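Long-range contacts in valine-pyruvate aminotransferase (Salmonella typhimurium, PDB 3G7Q), which probably catalyses the pyridoxal 5'-phosphate-dependent transfer of the amino group of L-valine to pyruvate, giving 3-methyl-2-oxobutanoate and L-alanine: residues A42-M47 against K308-Q313; R363-V368 against V403-E408. All blocks are in the same frame, centred on the assembly; numbering follows the deposited sequence. Where two conformers were deposited one is given.

Interaction 1. Residues A42-M47 against K308-Q313; sequences AHIPAM and KPFYYQ. With EDO (1,2-ethanediol), chain E.
I44 and F310 bring their backbones to 7.5 Å, CA to CA, where the loop 42-44 turns into helix 45-61 beside helix 299-325. I44 holds the N-cap position, and its side chain points toward helix 299-325 while the backbone turns into the new helix. The methylene CG1 sits over the centre of the F310 ring, 3.6 Å from the centroid, in a CH-pi contact only 10° off the ring normal. With its CG anti to the backbone N (chi1 175°), F310 reaches toward the loop, and chi2 turns a face of the ring to I44. The two side chains run antiparallel alongside one another; I44 CD1 lies 3.6 Å from F310 CG and 3.9 Å from Y311 CE2. A42 adds a second apolar touch, its CB lying 3.5 Å from F310 CE1 and approaching that ring obliquely. Y311 supplies the polar part: its OH accepts the backbone N-H of A42 at 2.9 Å (N to OH), with an N-H...O angle of 159°. That bond gives a buried amide a partner and holds the Y311 hydroxyl at the start of the loop. K308 NZ donates to a 1,2-ethanediol, probably from the crystallisation liquor, which also lies over one face of the Y312 ring. This is a loop-to-helix contact at an N-cap, within a class I aminotransferase fold. Beyond the two segments, Y311 packs on P41, I340 and Y392, and A42 on V393. M47, a selenomethionine, continues the packing by touching L302, V306 and I307 of helix 299-325.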
loop_
_atom_site.group_PDB
_atom_site.type_symbol
_atom_site.label_atom_id
_atom_site.label_comp_id
_atom_site.label_asym_id
_atom_site.label_seq_id
_atom_site.Cartn_x
_atom_site.Cartn_y
_atom_site.Cartn_z
ATOM N N ALA A 42 1.323 15.208 16.140
ATOM C CA ALA A 42 2.361 16.053 16.682
ATOM C C ALA A 42 3.696 15.347 16.760
ATOM O O ALA A 42 3.772 14.129 16.663
ATOM C CB ALA A 42 1.932 16.501 18.095
ATOM N N HIS A 43 4.764 16.132 16.879
ATOM C CA HIS A 43 6.088 15.596 17.169
ATOM C C HIS A 43 6.334 15.827 18.655
ATOM O O HIS A 43 6.804 16.886 19.052
ATOM C CB HIS A 43 7.159 16.279 16.341
ATOM C CG HIS A 43 6.980 16.067 14.884
ATOM N ND1 HIS A 43 7.373 14.904 14.258
ATOM C CD2 HIS A 43 6.422 16.848 13.932
ATOM C CE1 HIS A 43 7.083 14.993 12.972
ATOM N NE2 HIS A 43 6.506 16.159 12.748
ATOM N N ILE A 44 6.025 14.825 19.468
ATOM C CA ILE A 44 6.135 14.952 20.906
ATOM C C ILE A 44 7.572 14.692 21.252
ATOM O O ILE A 44 8.103 13.604 20.939
ATOM C CB ILE A 44 5.180 13.984 21.641
ATOM C CG1 ILE A 44 3.729 14.241 21.203
ATOM C CG2 ILE A 44 5.391 14.086 23.148
ATOM C CD1 ILE A 44 2.675 13.256 21.792
ATOM N N PRO A 45 8.244 15.681 21.880
ATOM C CA PRO A 45 9.681 15.473 22.185
ATOM C C PRO A 45 10.036 14.152 22.856
ATOM O O PRO A 45 10.984 13.499 22.420
ATOM C CB PRO A 45 10.017 16.671 23.078
ATOM C CG PRO A 45 9.096 17.730 22.598
ATOM C CD PRO A 45 7.802 17.027 22.295
ATOM N N ALA A 46 9.267 13.741 23.874
ATOM C CA ALA A 46 9.521 12.490 24.567
ATOM C C ALA A 46 9.371 11.287 23.640
ATOM O O ALA A 46 10.112 10.285 23.774
ATOM C CB ALA A 46 8.594 12.347 25.810
HETATM N N MSE A 47 8.433 11.368 22.701
HETATM C CA MSE A 47 8.227 10.274 21.724
HETATM C C MSE A 47 9.353 10.242 20.703
HETATM O O MSE A 47 9.825 9.158 20.342
HETATM C CB MSE A 47 6.860 10.368 21.044
HETATM C CG MSE A 47 5.691 10.173 21.998
HETATM SE SE MSE A 47 5.671 8.465 22.925
HETATM C CE MSE A 47 5.552 7.305 21.372
ATOM N N LYS A 308 -1.464 10.657 25.357
ATOM C CA LYS A 308 -2.737 11.243 25.752
ATOM C C LYS A 308 -2.579 12.589 26.501
ATOM O O LYS A 308 -3.234 13.563 26.156
ATOM C CB LYS A 308 -3.542 10.251 26.603
ATOM C CG LYS A 308 -4.858 10.818 27.105
ATOM C CD LYS A 308 -5.645 9.769 27.865
ATOM C CE LYS A 308 -6.721 10.404 28.722
ATOM N NZ LYS A 308 -7.558 9.382 29.439
ATOM N N PRO A 309 -1.727 12.648 27.533
ATOM C CA PRO A 309 -1.625 13.945 28.241
ATOM C C PRO A 309 -1.112 15.109 27.404
ATOM O O PRO A 309 -1.483 16.263 27.651
ATOM C CB PRO A 309 -0.662 13.664 29.395
ATOM C CG PRO A 309 -0.449 12.236 29.404
ATOM C CD PRO A 309 -0.868 11.626 28.155
ATOM N N PHE A 310 -0.216 14.821 26.467
ATOM C CA PHE A 310 0.289 15.841 25.568
ATOM C C PHE A 310 -0.853 16.459 24.773
ATOM O O PHE A 310 -0.979 17.678 24.718
ATOM C CB PHE A 310 1.324 15.267 24.592
ATOM C CG PHE A 310 1.782 16.266 23.549
ATOM C CD1 PHE A 310 1.079 16.447 22.367
ATOM C CD2 PHE A 310 2.932 17.003 23.767
ATOM C CE1 PHE A 310 1.534 17.392 21.420
ATOM C CE2 PHE A 310 3.367 17.915 22.840
ATOM C CZ PHE A 310 2.664 18.102 21.679
ATOM N N TYR A 311 -1.669 15.626 24.122
ATOM C CA TYR A 311 -2.760 16.146 23.313
ATOM C C TYR A 311 -3.854 16.791 24.157
ATOM O O TYR A 311 -4.461 17.742 23.735
ATOM C CB TYR A 311 -3.355 15.039 22.446
ATOM C CG TYR A 311 -2.467 14.631 21.272
ATOM C CD1 TYR A 311 -2.431 15.386 20.124
ATOM C CD2 TYR A 311 -1.684 13.477 21.313
ATOM C CE1 TYR A 311 -1.662 15.018 19.069
ATOM C CE2 TYR A 311 -0.886 13.094 20.233
ATOM C CZ TYR A 311 -0.868 13.878 19.126
ATOM O OH TYR A 311 -0.106 13.550 18.024
ATOM N N TYR A 312 -4.125 16.247 25.334
ATOM C CA TYR A 312 -5.159 16.819 26.199
ATOM C C TYR A 312 -4.772 18.254 26.587
ATOM O O TYR A 312 -5.582 19.194 26.509
ATOM C CB TYR A 312 -5.354 15.943 27.410
ATOM C CG TYR A 312 -6.435 16.459 28.338
ATOM C CD1 TYR A 312 -7.760 16.494 27.930
ATOM C CD2 TYR A 312 -6.116 16.911 29.585
ATOM C CE1 TYR A 312 -8.762 16.970 28.787
ATOM C CE2 TYR A 312 -7.102 17.385 30.435
ATOM C CZ TYR A 312 -8.414 17.397 30.022
ATOM O OH TYR A 312 -9.376 17.864 30.894
ATOM N N GLN A 313 -3.516 18.452 26.929
ATOM C CA GLN A 313 -3.087 19.800 27.271
ATOM C C GLN A 313 -3.151 20.730 26.076
ATOM O O GLN A 313 -3.541 21.911 26.204
ATOM C CB GLN A 313 -1.661 19.794 27.747
ATOM C CG GLN A 313 -1.277 21.116 28.372
ATOM C CD GLN A 313 0.183 21.374 28.296
ATOM O OE1 GLN A 313 0.906 21.249 29.290
ATOM N NE2 GLN A 313 0.645 21.735 27.093
HETATM C C1 EDO E . -9.449 12.477 30.519
HETATM O O1 EDO E . -9.540 11.139 29.932
HETATM C C2 EDO E . -8.300 13.321 29.937
HETATM O O2 EDO E . -7.190 13.331 30.883
#

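Interaction 2. Residues R363-V368 against V403-E408; sequences RGVLMV and VKILAE
R363 and V365, on either side of a glycine turn, close over I405 of the helix from two directions. The tight part is aliphatic: V365 CG2 and I405 CD1 meet at 3.6 Å as the two side chains pass alongside, pointing opposite ways. I405 CD1 also lies 3.7 Å from the backbone O of R363, bringing the isoleucine up against the turn. Deeper in, the selenomethionine M367, extended beyond CG, lies roughly perpendicular to the L406 side chain, and its CE comes to 4.0 Å from L406 CD2. The outer side is polar and open to solvent, where R363 is exposed and a water joins the salt bridge. The R363 chain bends at chi3 (64°), which helps lay its guanidinium over I405; CG2 of that residue lies over one face, toward the rim. NH1 and NH2 of R363 both grip E408 OE1 end-on, each at 2.8 Å, and the guanidinium and carboxylate planes are only 12° apart. Sharing one oxygen leaves both bonds bent, with the R363 NH1 bond to E408 OE1 at 144°. E408 OE2 turns to a water, which donates to it at 2.7 Å (water O to OE2) and has a weak, long link to R363 NH2. R363 NH1 has a second acidic partner in E409, so a small charged cluster fringes the apolar core. G364, at positive phi, is the C-prime residue of a Schellman motif that ends helix 353-362. From there strand 365-366 pairs with strand 34-35, L360 of helix 353-362 packs on I405 and L406, and helix 396-416 rests its V403 and A407 on helix 299-325.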
loop_
_atom_site.group_PDB
_atom_site.type_symbol
_atom_site.label_atom_id
_atom_site.label_comp_id
_atom_site.label_asym_id
_atom_site.label_seq_id
_atom_site.Cartn_x
_atom_site.Cartn_y
_atom_site.Cartn_z
ATOM N N ARG A 363 -5.346 34.996 2.820
ATOM C CA ARG A 363 -4.553 35.533 3.917
ATOM C C ARG A 363 -3.573 34.542 4.531
ATOM O O ARG A 363 -3.046 34.793 5.607
ATOM C CB ARG A 363 -5.480 36.089 4.979
ATOM C CG ARG A 363 -6.336 37.205 4.439
ATOM C CD ARG A 363 -7.059 37.945 5.505
ATOM N NE ARG A 363 -6.151 38.643 6.411
ATOM C CZ ARG A 363 -6.508 39.132 7.590
ATOM N NH1 ARG A 363 -7.752 38.991 8.030
ATOM N NH2 ARG A 363 -5.612 39.730 8.354
ATOM N N GLY A 364 -3.345 33.416 3.871
ATOM C CA GLY A 364 -2.347 32.450 4.301
ATOM C C GLY A 364 -2.744 31.436 5.333
ATOM O O GLY A 364 -1.876 30.805 5.943
ATOM N N VAL A 365 -4.054 31.257 5.526
ATOM C CA VAL A 365 -4.580 30.332 6.524
ATOM C C VAL A 365 -5.405 29.252 5.825
ATOM O O VAL A 365 -6.309 29.554 5.037
ATOM C CB VAL A 365 -5.462 31.065 7.568
ATOM C CG1 VAL A 365 -6.060 30.091 8.572
ATOM C CG2 VAL A 365 -4.670 32.155 8.292
ATOM N N LEU A 366 -5.054 27.994 6.075
ATOM C CA LEU A 366 -5.765 26.875 5.520
ATOM C C LEU A 366 -6.441 26.015 6.595
ATOM O O LEU A 366 -5.781 25.564 7.532
ATOM C CB LEU A 366 -4.807 26.015 4.711
ATOM C CG LEU A 366 -4.253 26.640 3.430
ATOM C CD1 LEU A 366 -3.256 25.658 2.879
ATOM C CD2 LEU A 366 -5.358 26.988 2.393
HETATM N N MSE A 367 -7.762 25.807 6.424
HETATM C CA MSE A 367 -8.599 24.924 7.242
HETATM C C MSE A 367 -9.467 24.160 6.240
HETATM O O MSE A 367 -9.483 24.511 5.058
HETATM C CB MSE A 367 -9.456 25.721 8.232
HETATM C CG MSE A 367 -8.619 26.493 9.184
HETATM SE SE MSE A 367 -9.801 27.447 10.450
HETATM C CE MSE A 367 -8.458 28.061 11.733
ATOM N N VAL A 368 -10.153 23.107 6.685
ATOM C CA VAL A 368 -10.964 22.300 5.757
ATOM C C VAL A 368 -12.442 22.657 5.822
ATOM O O VAL A 368 -13.037 22.650 6.885
ATOM C CB VAL A 368 -10.819 20.776 5.997
ATOM C CG1 VAL A 368 -11.446 20.015 4.827
ATOM C CG2 VAL A 368 -9.338 20.390 6.172
ATOM N N VAL A 403 -6.004 31.847 14.164
ATOM C CA VAL A 403 -7.256 32.165 14.868
ATOM C C VAL A 403 -7.556 33.652 14.787
ATOM O O VAL A 403 -8.710 34.050 14.578
ATOM C CB VAL A 403 -7.231 31.637 16.342
ATOM C CG1 VAL A 403 -8.354 32.252 17.187
ATOM C CG2 VAL A 403 -7.305 30.085 16.342
ATOM N N LYS A 404 -6.537 34.487 14.939
ATOM C CA LYS A 404 -6.725 35.923 14.836
ATOM C C LYS A 404 -7.302 36.287 13.461
ATOM O O LYS A 404 -8.253 37.088 13.360
ATOM C CB LYS A 404 -5.401 36.645 15.075
ATOM C CG LYS A 404 -5.487 38.177 14.963
ATOM C CD LYS A 404 -4.161 38.824 15.304
ATOM C CE LYS A 404 -4.240 40.338 15.177
ATOM N NZ LYS A 404 -2.953 40.940 15.602
ATOM N N ILE A 405 -6.730 35.701 12.410
ATOM C CA ILE A 405 -7.188 35.951 11.033
ATOM C C ILE A 405 -8.614 35.392 10.870
ATOM O O ILE A 405 -9.498 36.067 10.321
ATOM C CB ILE A 405 -6.204 35.349 10.015
ATOM C CG1 ILE A 405 -4.912 36.203 9.984
ATOM C CG2 ILE A 405 -6.821 35.243 8.616
ATOM C CD1 ILE A 405 -3.781 35.570 9.195
ATOM N N LEU A 406 -8.831 34.184 11.362
ATOM C CA LEU A 406 -10.171 33.589 11.336
ATOM C C LEU A 406 -11.203 34.520 11.963
ATOM O O LEU A 406 -12.245 34.787 11.375
ATOM C CB LEU A 406 -10.191 32.227 12.053
ATOM C CG LEU A 406 -11.562 31.530 12.231
ATOM C CD1 LEU A 406 -12.225 31.184 10.902
ATOM C CD2 LEU A 406 -11.461 30.259 13.141
ATOM N N ALA A 407 -10.934 35.004 13.172
ATOM C CA ALA A 407 -11.863 35.895 13.850
ATOM C C ALA A 407 -12.097 37.161 13.051
ATOM O O ALA A 407 -13.213 37.681 13.019
ATOM C CB ALA A 407 -11.367 36.204 15.281
ATOM N N GLU A 408 -11.054 37.699 12.425
ATOM C CA GLU A 408 -11.243 38.885 11.583
ATOM C C GLU A 408 -12.179 38.619 10.399
ATOM O O GLU A 408 -13.004 39.455 10.071
ATOM C CB GLU A 408 -9.903 39.403 11.068
ATOM C CG GLU A 408 -9.056 40.067 12.147
ATOM C CD GLU A 408 -7.651 40.391 11.688
ATOM O OE1 GLU A 408 -7.351 40.188 10.513
ATOM O OE2 GLU A 408 -6.847 40.859 12.507
HETATM O O HOH W 1 -4.419 41.039 11.316
#

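Interactions 1 and 2 follow in series along the chain: the first is closed before 363-368 begins. Their centres stand 24 Å apart and their nearest atoms about 13 Å, so they do not touch. Helix 299-325 connects them, since its residues 308-313 receive the loop before helix 45-61 in interaction 1, while I322 and Y325 near its far end support helix 396-416 of interaction 2. The N-terminal part of the chain meets both regions, through 42-47 and through the pairing of strand 34-35 with 365-366. As a worked example, one long helix thus joins the N-terminal segment (34-47) and the C-terminal elements of a class I aminotransferase chain.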